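PDB 3LW3: HP0420 homologue from Helicobacter felis, which is of unknown function but adopts the hotdog fold, which it shares with many thioesterases and dehydratases of acyl thioesters, and assembles as two chains. Local coordinates for residues E14-C19 with A28-F33; G62-A67 with I112-E117; C70-K75 with F128-F133; Q94-N99 with I121-G126. All blocks are in the same frame, centred on the assembly; numbering follows the deposited sequence.

All four contacts belong to one hotdog fold, in which helix 57-72 lies against a single antiparallel sheet. Interaction 2 is central, about 5 Å from the middle of the chain (centre to centre), and touches each of the others. Interactions 2 and 3 use successive parts of the helix, with centres about 13 Å apart. Interaction 4 lies about 8 Å from interaction 2, centre to centre, and joins the two strands that flank strand 109-118. Interactions 3 and 4 share strand 121-132 but have centres about 20 Å apart. Interaction 1 brings the N-terminal loop onto edge strand 29-34; like interaction 2, it reaches the second subunit.

Interaction 1 of 4, residues E14-C19 with A28-F33; sequences EGLLVC and AELISF
Phe33 and Leu16 bury the most surface here, and they meet as ring against methyl. Leu16 CD1 stands over one face of the Phe33 ring, 4.2 Å from the ring centroid and only 6° off the ring normal, a nearly perpendicular CH-pi contact. The same leucine touches the ring a second time, its CB 4.1 Å from Phe33 CZ. Phe33 has its CG between the backbone N and the carbonyl carbon (chi1 65°), and from there the ring projects from the strand to the N-terminal loop. A flat, wide side chain suits this place because it offers a face to the leucine while its CZ reaches the loop backbone.

The other branch of Leu16 serves a second partner. Its CD2 meets Leu30 CD2 at 4.0 Å, the two side chains extending toward each other tip to tip. A forked leucine fits well here, since one methyl covers the aromatic ring and the other goes to the aliphatic neighbour. Gly15 adds backbone: its C lies 3.7 Å from Phe33 CZ, an oblique approach to the ring by a residue with no side chain of its own.

Beyond the contact, Leu16 also rests on Cys70 of helix 57-72 and Leu30 on Leu12, while Cys19 is joined by a disulfide to Cys50 of the second subunit. Strand 29-34 is an edge strand of the hotdog sheet, paired with strand 37-42, with a classic beta bulge where Ile31 and Ser32 both face Thr39, and the N-terminal loop packs on it through this small apolar cluster.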
# COMPACT_ATOMS: atom_id res chain seq x y z
N GLU B 14 -6.63 20.38 -8.66
CA GLU B 14 -5.89 21.62 -8.81
C GLU B 14 -5.07 21.98 -7.55
O GLU B 14 -3.89 22.33 -7.68
CB GLU B 14 -6.82 22.78 -9.23
CG GLU B 14 -6.11 24.05 -9.73
CD GLU B 14 -5.56 23.89 -11.13
OE1 GLU B 14 -6.29 23.34 -11.99
OE2 GLU B 14 -4.41 24.31 -11.38
N GLY B 15 -5.65 21.90 -6.34
CA GLY B 15 -4.90 22.29 -5.15
C GLY B 15 -4.14 21.14 -4.46
O GLY B 15 -3.59 21.26 -3.34
N LEU B 16 -4.08 20.00 -5.15
CA LEU B 16 -3.45 18.82 -4.55
C LEU B 16 -1.95 18.86 -4.84
O LEU B 16 -1.53 18.88 -6.02
CB LEU B 16 -4.09 17.56 -5.10
CG LEU B 16 -3.54 16.30 -4.46
CD1 LEU B 16 -4.09 16.22 -3.07
CD2 LEU B 16 -3.95 15.10 -5.29
N LEU B 17 -1.15 18.93 -3.78
CA LEU B 17 0.30 19.08 -3.87
C LEU B 17 1.07 17.78 -3.84
O LEU B 17 2.25 17.75 -4.21
CB LEU B 17 0.79 19.96 -2.71
CG LEU B 17 0.14 21.34 -2.56
CD1 LEU B 17 0.99 22.21 -1.63
CD2 LEU B 17 -0.05 21.98 -3.92
N VAL B 18 0.44 16.70 -3.37
CA VAL B 18 1.14 15.44 -3.14
C VAL B 18 0.87 14.43 -4.26
O VAL B 18 -0.15 14.47 -4.93
CB VAL B 18 0.77 14.90 -1.72
CG1 VAL B 18 -0.67 14.44 -1.72
CG2 VAL B 18 1.76 13.85 -1.24
N CYS B 19 1.80 13.50 -4.45
CA CYS B 19 1.68 12.45 -5.45
C CYS B 19 1.27 12.95 -6.84
O CYS B 19 0.34 12.46 -7.46
CB CYS B 19 0.76 11.32 -4.98
SG CYS B 19 1.54 10.27 -3.65
N ALA B 28 -7.11 4.91 -6.42
CA ALA B 28 -8.42 5.29 -5.89
C ALA B 28 -8.75 6.67 -6.46
O ALA B 28 -7.86 7.45 -6.82
CB ALA B 28 -8.40 5.36 -4.34
N GLU B 29 -10.03 6.95 -6.54
CA GLU B 29 -10.50 8.28 -6.99
C GLU B 29 -10.53 9.26 -5.81
O GLU B 29 -11.11 8.95 -4.75
CB GLU B 29 -11.89 8.18 -7.62
CG GLU B 29 -12.42 9.53 -8.04
CD GLU B 29 -13.88 9.47 -8.49
OE1 GLU B 29 -14.61 8.51 -8.13
OE2 GLU B 29 -14.33 10.41 -9.19
N LEU B 30 -9.95 10.44 -6.01
CA LEU B 30 -9.97 11.45 -4.97
C LEU B 30 -11.36 12.06 -4.95
O LEU B 30 -11.85 12.49 -5.99
CB LEU B 30 -8.98 12.56 -5.31
CG LEU B 30 -8.90 13.72 -4.32
CD1 LEU B 30 -8.53 13.28 -2.89
CD2 LEU B 30 -7.92 14.71 -4.89
N ILE B 31 -11.94 12.13 -3.76
CA ILE B 31 -13.28 12.66 -3.53
C ILE B 31 -13.24 14.05 -2.87
O ILE B 31 -13.96 14.97 -3.32
CB ILE B 31 -14.12 11.73 -2.69
CG1 ILE B 31 -14.16 10.31 -3.27
CG2 ILE B 31 -15.50 12.34 -2.49
CD1 ILE B 31 -14.73 10.27 -4.65
N SER B 32 -12.42 14.23 -1.85
CA SER B 32 -12.29 15.54 -1.23
C SER B 32 -11.01 15.57 -0.40
O SER B 32 -10.43 14.51 -0.08
CB SER B 32 -13.46 15.76 -0.28
OG SER B 32 -13.55 14.71 0.66
N PHE B 33 -10.59 16.78 -0.05
CA PHE B 33 -9.46 16.94 0.84
C PHE B 33 -9.48 18.35 1.38
O PHE B 33 -10.09 19.25 0.76
CB PHE B 33 -8.10 16.66 0.19
CG PHE B 33 -7.74 17.62 -0.91
CD1 PHE B 33 -8.36 17.55 -2.18
CD2 PHE B 33 -6.79 18.63 -0.69
CE1 PHE B 33 -8.01 18.44 -3.20
CE2 PHE B 33 -6.45 19.51 -1.70
CZ PHE B 33 -7.06 19.42 -2.94

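Interaction 2 of 4, residues G62-A67 with I112-E117; sequences GAASFA and IRVEGE
Ala64 makes the main approach to Val114, through its methyl and its carbonyl oxygen. At the start of the segment, Gly62 O accepts a helical bond from Phe66 N, and Ala63 O does the same for Ala67 N; Ala63 itself packs on Phe98 of strand 96-105. At Ala64 the helix comes close to the strand: Ala64 CA and Val114 CA are 6.4 Å apart. Ala64 CB touches Val114 CG1 at 4.0 Å, while Ala64 O lies 3.8 Å from Val114 CG2, so each branch of the valine takes a different part of this one residue. Val114 CG1 is set opposite the backbone N (chi1 -180°), which leaves CG2 beside that nitrogen and spreads the pair of methyls across the helix surface.

Ser65 turns its CB away from the strand, and its OG is hydrogen-bonded to Val61 O one turn back, which settles a buried hydroxyl within the helix itself. Phe66 packs elsewhere, against Leu22 and against His56 of the second subunit. One turn after Ala64, Ala67 points its CB toward the strand and meets Val114 CG1 more loosely, at 4.5 Å.

Small alanines suit a helix lying this near a sheet, and the beta-branched valine suits a strand. The side-chain contacts are apolar, and across the contact the carbonyl oxygen of Ala64 meets a methyl; with no hydrogen bond between the segments, this buried contact rests on dispersion and on the exclusion of water.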
# COMPACT_ATOMS: atom_id res chain seq x y z
N GLY B 62 -2.72 0.71 -0.57
CA GLY B 62 -2.33 1.76 -1.52
C GLY B 62 -3.38 2.87 -1.51
O GLY B 62 -3.04 4.04 -1.43
N ALA B 63 -4.67 2.50 -1.53
CA ALA B 63 -5.75 3.50 -1.48
C ALA B 63 -5.70 4.29 -0.14
O ALA B 63 -5.79 5.53 -0.12
CB ALA B 63 -7.10 2.82 -1.65
N ALA B 64 -5.51 3.56 0.97
CA ALA B 64 -5.45 4.17 2.31
C ALA B 64 -4.27 5.14 2.36
O ALA B 64 -4.38 6.27 2.88
CB ALA B 64 -5.30 3.10 3.35
N SER B 65 -3.15 4.72 1.79
CA SER B 65 -1.91 5.52 1.74
C SER B 65 -2.11 6.87 1.02
O SER B 65 -1.72 7.93 1.52
CB SER B 65 -0.77 4.72 1.05
OG SER B 65 -0.37 3.60 1.82
N PHE B 66 -2.75 6.81 -0.14
CA PHE B 66 -3.09 7.99 -0.89
C PHE B 66 -3.99 8.89 -0.07
O PHE B 66 -3.70 10.09 0.03
CB PHE B 66 -3.72 7.58 -2.20
CG PHE B 66 -4.12 8.72 -3.09
CD1 PHE B 66 -3.29 9.83 -3.29
CD2 PHE B 66 -5.30 8.64 -3.81
CE1 PHE B 66 -3.68 10.86 -4.14
CE2 PHE B 66 -5.69 9.63 -4.68
CZ PHE B 66 -4.89 10.78 -4.83
N ALA B 67 -5.07 8.36 0.53
CA ALA B 67 -5.93 9.20 1.43
C ALA B 67 -5.08 9.92 2.51
O ALA B 67 -5.22 11.14 2.74
CB ALA B 67 -7.01 8.38 2.15
N ILE B 112 -1.58 10.11 10.74
CA ILE B 112 -2.88 10.23 10.06
C ILE B 112 -3.60 8.90 10.26
O ILE B 112 -3.02 7.82 10.04
CB ILE B 112 -2.74 10.54 8.53
CG1 ILE B 112 -2.13 11.93 8.25
CG2 ILE B 112 -4.11 10.55 7.82
CD1 ILE B 112 -0.84 12.21 8.74
N ARG B 113 -4.84 8.97 10.71
CA ARG B 113 -5.66 7.78 10.91
C ARG B 113 -6.59 7.64 9.69
O ARG B 113 -7.16 8.61 9.21
CB ARG B 113 -6.48 7.96 12.19
CG ARG B 113 -7.72 7.15 12.29
CD ARG B 113 -7.50 5.87 12.92
NE ARG B 113 -6.59 5.93 14.06
CZ ARG B 113 -6.91 5.63 15.32
NH1 ARG B 113 -8.16 5.26 15.64
NH2 ARG B 113 -5.97 5.69 16.27
N VAL B 114 -6.71 6.41 9.17
CA VAL B 114 -7.53 6.16 8.00
C VAL B 114 -8.54 5.06 8.32
O VAL B 114 -8.18 4.03 8.91
CB VAL B 114 -6.71 5.78 6.75
CG1 VAL B 114 -7.63 5.54 5.58
CG2 VAL B 114 -5.73 6.90 6.38
N GLU B 115 -9.81 5.29 8.01
CA GLU B 115 -10.81 4.23 8.15
C GLU B 115 -11.39 4.00 6.78
O GLU B 115 -11.68 4.94 6.04
CB GLU B 115 -11.92 4.64 9.07
CG GLU B 115 -11.44 4.87 10.47
CD GLU B 115 -12.54 5.22 11.43
OE1 GLU B 115 -13.69 5.51 11.00
OE2 GLU B 115 -12.25 5.21 12.64
N GLY B 116 -11.54 2.73 6.41
CA GLY B 116 -12.15 2.42 5.14
C GLY B 116 -13.52 1.83 5.39
O GLY B 116 -13.65 0.96 6.30
N GLU B 117 -14.51 2.29 4.64
CA GLU B 117 -15.88 1.82 4.85
C GLU B 117 -16.54 1.34 3.58
O GLU B 117 -16.42 1.95 2.51
CB GLU B 117 -16.75 2.91 5.43
CG GLU B 117 -16.28 3.48 6.74
CD GLU B 117 -17.24 4.58 7.18
OE1 GLU B 117 -17.94 5.21 6.34
OE2 GLU B 117 -17.29 4.83 8.41

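Interaction 3 of 4, residues C70-K75 with F128-F133; sequences CALNKK and FEILVF
Leu72 CD2 is the single methyl that serves both strand partners, meeting Ile130 CG2 at 3.8 Å and Val132 CG2 at 3.9 Å. Leu72 comes at the end of helix 57-72, and its CG lies trans to the backbone N (chi1 179°); with chi2 near 61°, CD2 is carried toward the strand. The two partners receive it differently. Ile130 and Leu72 run past each other in opposite directions, a side-by-side approach in which the short CG2 branch of the isoleucine does the touching. Val132 meets the leucine head on, tip to tip, through the branch that lies beside its own backbone N.

Lys74 joins at the margin: its CB is 4.4 Å from Val132 CG2, while the remainder of the chain leads away from the strand, as befits a long charged residue at an exposed site. Between Leu72 and Lys74, Asn73 has positive phi, where the chain leaves the helix. Ile130 is also covered by Leu69, and Leu72 lies on Ser110 of strand 109-118.

Beta-branched residues on the strand and a leucine on the helix suit this boundary. What holds them is van der Waals contact between methyls, nondirectional and partly buried, with the lysine at its solvent side.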
# COMPACT_ATOMS: atom_id res chain seq x y z
N CYS B 70 -3.05 12.76 1.14
CA CYS B 70 -3.92 13.88 0.80
C CYS B 70 -4.44 14.68 2.01
O CYS B 70 -4.68 15.89 1.91
CB CYS B 70 -5.10 13.39 -0.04
SG CYS B 70 -4.67 12.81 -1.67
N ALA B 71 -4.59 14.04 3.15
CA ALA B 71 -5.05 14.72 4.35
C ALA B 71 -4.06 15.79 4.82
O ALA B 71 -4.47 16.84 5.32
CB ALA B 71 -5.27 13.68 5.52
N LEU B 72 -2.77 15.48 4.68
CA LEU B 72 -1.70 16.42 5.04
C LEU B 72 -1.38 17.37 3.86
O LEU B 72 -1.15 18.57 4.06
CB LEU B 72 -0.45 15.67 5.48
CG LEU B 72 0.73 16.55 5.86
CD1 LEU B 72 0.28 17.39 7.02
CD2 LEU B 72 1.86 15.63 6.21
N ASN B 73 -1.40 16.82 2.64
CA ASN B 73 -1.24 17.58 1.40
C ASN B 73 0.01 18.48 1.38
O ASN B 73 -0.08 19.65 1.06
CB ASN B 73 -2.50 18.42 1.10
CG ASN B 73 -2.49 19.00 -0.31
OD1 ASN B 73 -3.07 20.07 -0.54
ND2 ASN B 73 -1.81 18.35 -1.24
N LYS B 74 1.16 17.91 1.72
CA LYS B 74 2.43 18.63 1.66
C LYS B 74 3.36 18.09 0.57
O LYS B 74 3.57 16.86 0.44
CB LYS B 74 3.16 18.55 3.00
CG LYS B 74 2.37 19.10 4.15
CD LYS B 74 2.92 20.46 4.59
CE LYS B 74 1.81 21.43 5.06
NZ LYS B 74 1.58 21.36 6.52
N LYS B 75 3.95 19.03 -0.17
CA LYS B 75 4.87 18.76 -1.27
C LYS B 75 5.88 17.62 -0.97
O LYS B 75 5.78 16.49 -1.51
CB LYS B 75 5.60 20.08 -1.59
CG LYS B 75 6.48 20.12 -2.87
CD LYS B 75 7.12 21.53 -3.09
CE LYS B 75 8.42 21.45 -3.94
NZ LYS B 75 8.90 22.79 -4.45
N PHE B 128 -0.95 5.97 9.78
CA PHE B 128 0.20 6.19 8.90
C PHE B 128 1.07 7.28 9.51
O PHE B 128 0.55 8.27 10.02
CB PHE B 128 -0.27 6.65 7.51
CG PHE B 128 -1.06 5.59 6.79
CD1 PHE B 128 -0.46 4.81 5.84
CD2 PHE B 128 -2.40 5.35 7.15
CE1 PHE B 128 -1.19 3.79 5.22
CE2 PHE B 128 -3.13 4.36 6.54
CZ PHE B 128 -2.51 3.55 5.60
N GLU B 129 2.37 7.12 9.44
CA GLU B 129 3.28 8.16 9.89
C GLU B 129 3.87 8.74 8.61
O GLU B 129 4.27 7.99 7.70
CB GLU B 129 4.39 7.60 10.78
CG GLU B 129 3.88 6.70 11.91
CD GLU B 129 3.08 7.44 12.96
OE1 GLU B 129 3.38 8.64 13.15
OE2 GLU B 129 2.16 6.82 13.59
N ILE B 130 3.89 10.08 8.53
CA ILE B 130 4.36 10.78 7.37
C ILE B 130 5.46 11.73 7.76
O ILE B 130 5.31 12.43 8.75
CB ILE B 130 3.21 11.54 6.63
CG1 ILE B 130 2.13 10.54 6.11
CG2 ILE B 130 3.81 12.45 5.56
CD1 ILE B 130 0.87 11.21 5.60
N LEU B 131 6.58 11.71 7.03
CA LEU B 131 7.70 12.64 7.25
C LEU B 131 7.69 13.77 6.20
O LEU B 131 7.39 13.53 5.01
CB LEU B 131 9.05 11.92 7.19
CG LEU B 131 9.34 10.76 8.14
CD1 LEU B 131 10.78 10.29 7.98
CD2 LEU B 131 9.01 11.11 9.60
N VAL B 132 8.02 14.99 6.62
CA VAL B 132 8.04 16.11 5.70
C VAL B 132 9.45 16.65 5.67
O VAL B 132 10.05 16.84 6.72
CB VAL B 132 7.04 17.20 6.11
CG1 VAL B 132 7.15 18.38 5.17
CG2 VAL B 132 5.60 16.64 6.11
N PHE B 133 9.98 16.85 4.48
CA PHE B 133 11.34 17.36 4.28
C PHE B 133 11.34 18.77 3.72
O PHE B 133 10.38 19.18 3.06
CB PHE B 133 12.08 16.46 3.29
CG PHE B 133 12.02 15.03 3.67
CD1 PHE B 133 10.92 14.26 3.32
CD2 PHE B 133 13.04 14.47 4.41
CE1 PHE B 133 10.85 12.93 3.70
CE2 PHE B 133 12.99 13.13 4.81
CZ PHE B 133 11.90 12.35 4.44

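Interaction 4 of 4, residues Q94-N99 with I121-G126; sequences QEIYFN and IKVFEG
Phe98 and Phe124 form the aromatic part of this contact, a T-shaped (edge-to-face) pair with the edge of Phe98 turned to the face of Phe124. The centroids are 5.5 Å apart and the planes meet at 71°. Phe98 CE1 leads the approach, 3.8 Å from Phe124 CD2. In Phe124, with CG trans to the backbone N, chi1 175° carries the ring toward Phe98, and chi2 near 89° sets which way its face is turned. Such a pair sets the slightly positive ring hydrogens of one phenylalanine against the pi cloud of the other.

The aliphatic part is smaller: Ile96 CG2 and Val123 CG2 touch at 4.1 Å, their side chains crossing at a slant. Beta-branched residues fit these strand sites.

A charged pair lies within segment 121-126, where Lys122 NZ bridges to Glu125 OE1 at 2.6 Å, approaching that oxygen nearly along its C-O bond.

Strand 109-118 runs between the two strands of this contact, and the side chains reach each other over it at Gly116, whose lack of a side chain leaves room for the rings. A classic beta bulge puts Val123 and Phe124 both opposite Gly116. Helix 57-72 packs on the aromatic pair, with Ala64 on both rings and Ile60 on Phe124.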
# COMPACT_ATOMS: atom_id res chain seq x y z
N GLN B 94 -17.19 -3.78 -5.10
CA GLN B 94 -17.43 -3.10 -3.83
C GLN B 94 -16.81 -1.71 -3.83
O GLN B 94 -15.61 -1.59 -4.01
CB GLN B 94 -16.87 -3.92 -2.66
CG GLN B 94 -17.58 -5.25 -2.39
CD GLN B 94 -17.09 -5.87 -1.09
OE1 GLN B 94 -16.35 -6.87 -1.10
NE2 GLN B 94 -17.50 -5.28 0.06
N GLU B 95 -17.60 -0.67 -3.55
CA GLU B 95 -17.07 0.69 -3.35
C GLU B 95 -16.55 0.86 -1.94
O GLU B 95 -17.34 0.81 -0.98
CB GLU B 95 -18.17 1.72 -3.54
CG GLU B 95 -18.61 1.84 -4.95
CD GLU B 95 -19.52 3.04 -5.16
OE1 GLU B 95 -19.90 3.73 -4.15
OE2 GLU B 95 -19.82 3.28 -6.34
N ILE B 96 -15.26 1.08 -1.79
CA ILE B 96 -14.67 1.34 -0.43
C ILE B 96 -14.24 2.81 -0.27
O ILE B 96 -13.35 3.26 -1.02
CB ILE B 96 -13.43 0.46 -0.20
CG1 ILE B 96 -13.72 -0.98 -0.61
CG2 ILE B 96 -13.00 0.51 1.24
CD1 ILE B 96 -14.92 -1.59 0.18
N TYR B 97 -14.86 3.54 0.67
CA TYR B 97 -14.46 4.94 0.96
C TYR B 97 -13.40 4.98 2.07
O TYR B 97 -13.62 4.46 3.18
CB TYR B 97 -15.68 5.75 1.38
CG TYR B 97 -16.56 6.08 0.21
CD1 TYR B 97 -16.32 7.21 -0.57
CD2 TYR B 97 -17.58 5.21 -0.16
CE1 TYR B 97 -17.11 7.53 -1.66
CE2 TYR B 97 -18.36 5.49 -1.26
CZ TYR B 97 -18.13 6.66 -1.99
OH TYR B 97 -18.92 6.93 -3.09
N PHE B 98 -12.24 5.57 1.76
CA PHE B 98 -11.21 5.73 2.77
C PHE B 98 -11.17 7.17 3.24
O PHE B 98 -10.90 8.08 2.45
CB PHE B 98 -9.82 5.37 2.23
CG PHE B 98 -9.69 3.89 1.87
CD1 PHE B 98 -9.17 2.97 2.79
CD2 PHE B 98 -10.10 3.43 0.62
CE1 PHE B 98 -9.06 1.63 2.45
CE2 PHE B 98 -9.97 2.03 0.30
CZ PHE B 98 -9.43 1.18 1.20
N ASN B 99 -11.42 7.36 4.53
CA ASN B 99 -11.49 8.68 5.16
C ASN B 99 -10.28 8.86 6.08
O ASN B 99 -10.15 8.13 7.07
CB ASN B 99 -12.79 8.78 5.97
CG ASN B 99 -14.03 8.52 5.12
OD1 ASN B 99 -14.13 9.02 4.00
ND2 ASN B 99 -14.97 7.71 5.63
N ILE B 121 -19.88 0.60 6.72
CA ILE B 121 -19.39 -0.40 7.66
C ILE B 121 -17.88 -0.44 7.59
O ILE B 121 -17.34 -0.53 6.50
CB ILE B 121 -19.94 -1.78 7.31
CG1 ILE B 121 -21.48 -1.73 7.26
CG2 ILE B 121 -19.39 -2.81 8.30
CD1 ILE B 121 -22.11 -2.75 6.34
N LYS B 122 -17.20 -0.33 8.72
CA LYS B 122 -15.74 -0.24 8.71
C LYS B 122 -15.16 -1.58 8.25
O LYS B 122 -15.49 -2.63 8.84
CB LYS B 122 -15.18 0.09 10.09
CG LYS B 122 -13.68 0.41 10.04
CD LYS B 122 -13.25 1.18 11.27
CE LYS B 122 -13.59 0.43 12.49
NZ LYS B 122 -12.81 1.00 13.67
N VAL B 123 -14.32 -1.56 7.22
CA VAL B 123 -13.66 -2.79 6.73
C VAL B 123 -12.12 -2.65 6.69
O VAL B 123 -11.39 -3.60 6.36
CB VAL B 123 -14.14 -3.20 5.33
CG1 VAL B 123 -15.64 -3.57 5.37
CG2 VAL B 123 -13.88 -2.03 4.34
N PHE B 124 -11.63 -1.47 7.08
CA PHE B 124 -10.19 -1.19 7.13
C PHE B 124 -9.94 -0.13 8.19
O PHE B 124 -10.71 0.83 8.33
CB PHE B 124 -9.72 -0.66 5.76
CG PHE B 124 -8.28 -0.23 5.73
CD1 PHE B 124 -7.27 -1.16 5.42
CD2 PHE B 124 -7.92 1.07 6.07
CE1 PHE B 124 -5.94 -0.79 5.42
CE2 PHE B 124 -6.58 1.45 6.07
CZ PHE B 124 -5.60 0.53 5.72
N GLU B 125 -8.84 -0.28 8.91
CA GLU B 125 -8.42 0.84 9.79
C GLU B 125 -6.88 0.88 9.88
O GLU B 125 -6.23 -0.19 9.89
CB GLU B 125 -9.09 0.72 11.16
CG GLU B 125 -8.58 -0.43 11.99
CD GLU B 125 -9.49 -0.87 13.17
OE1 GLU B 125 -10.41 -0.11 13.59
OE2 GLU B 125 -9.26 -1.99 13.68
N GLY B 126 -6.30 2.07 9.87
CA GLY B 126 -4.86 2.17 9.97
C GLY B 126 -4.36 3.50 10.44
O GLY B 126 -5.06 4.49 10.27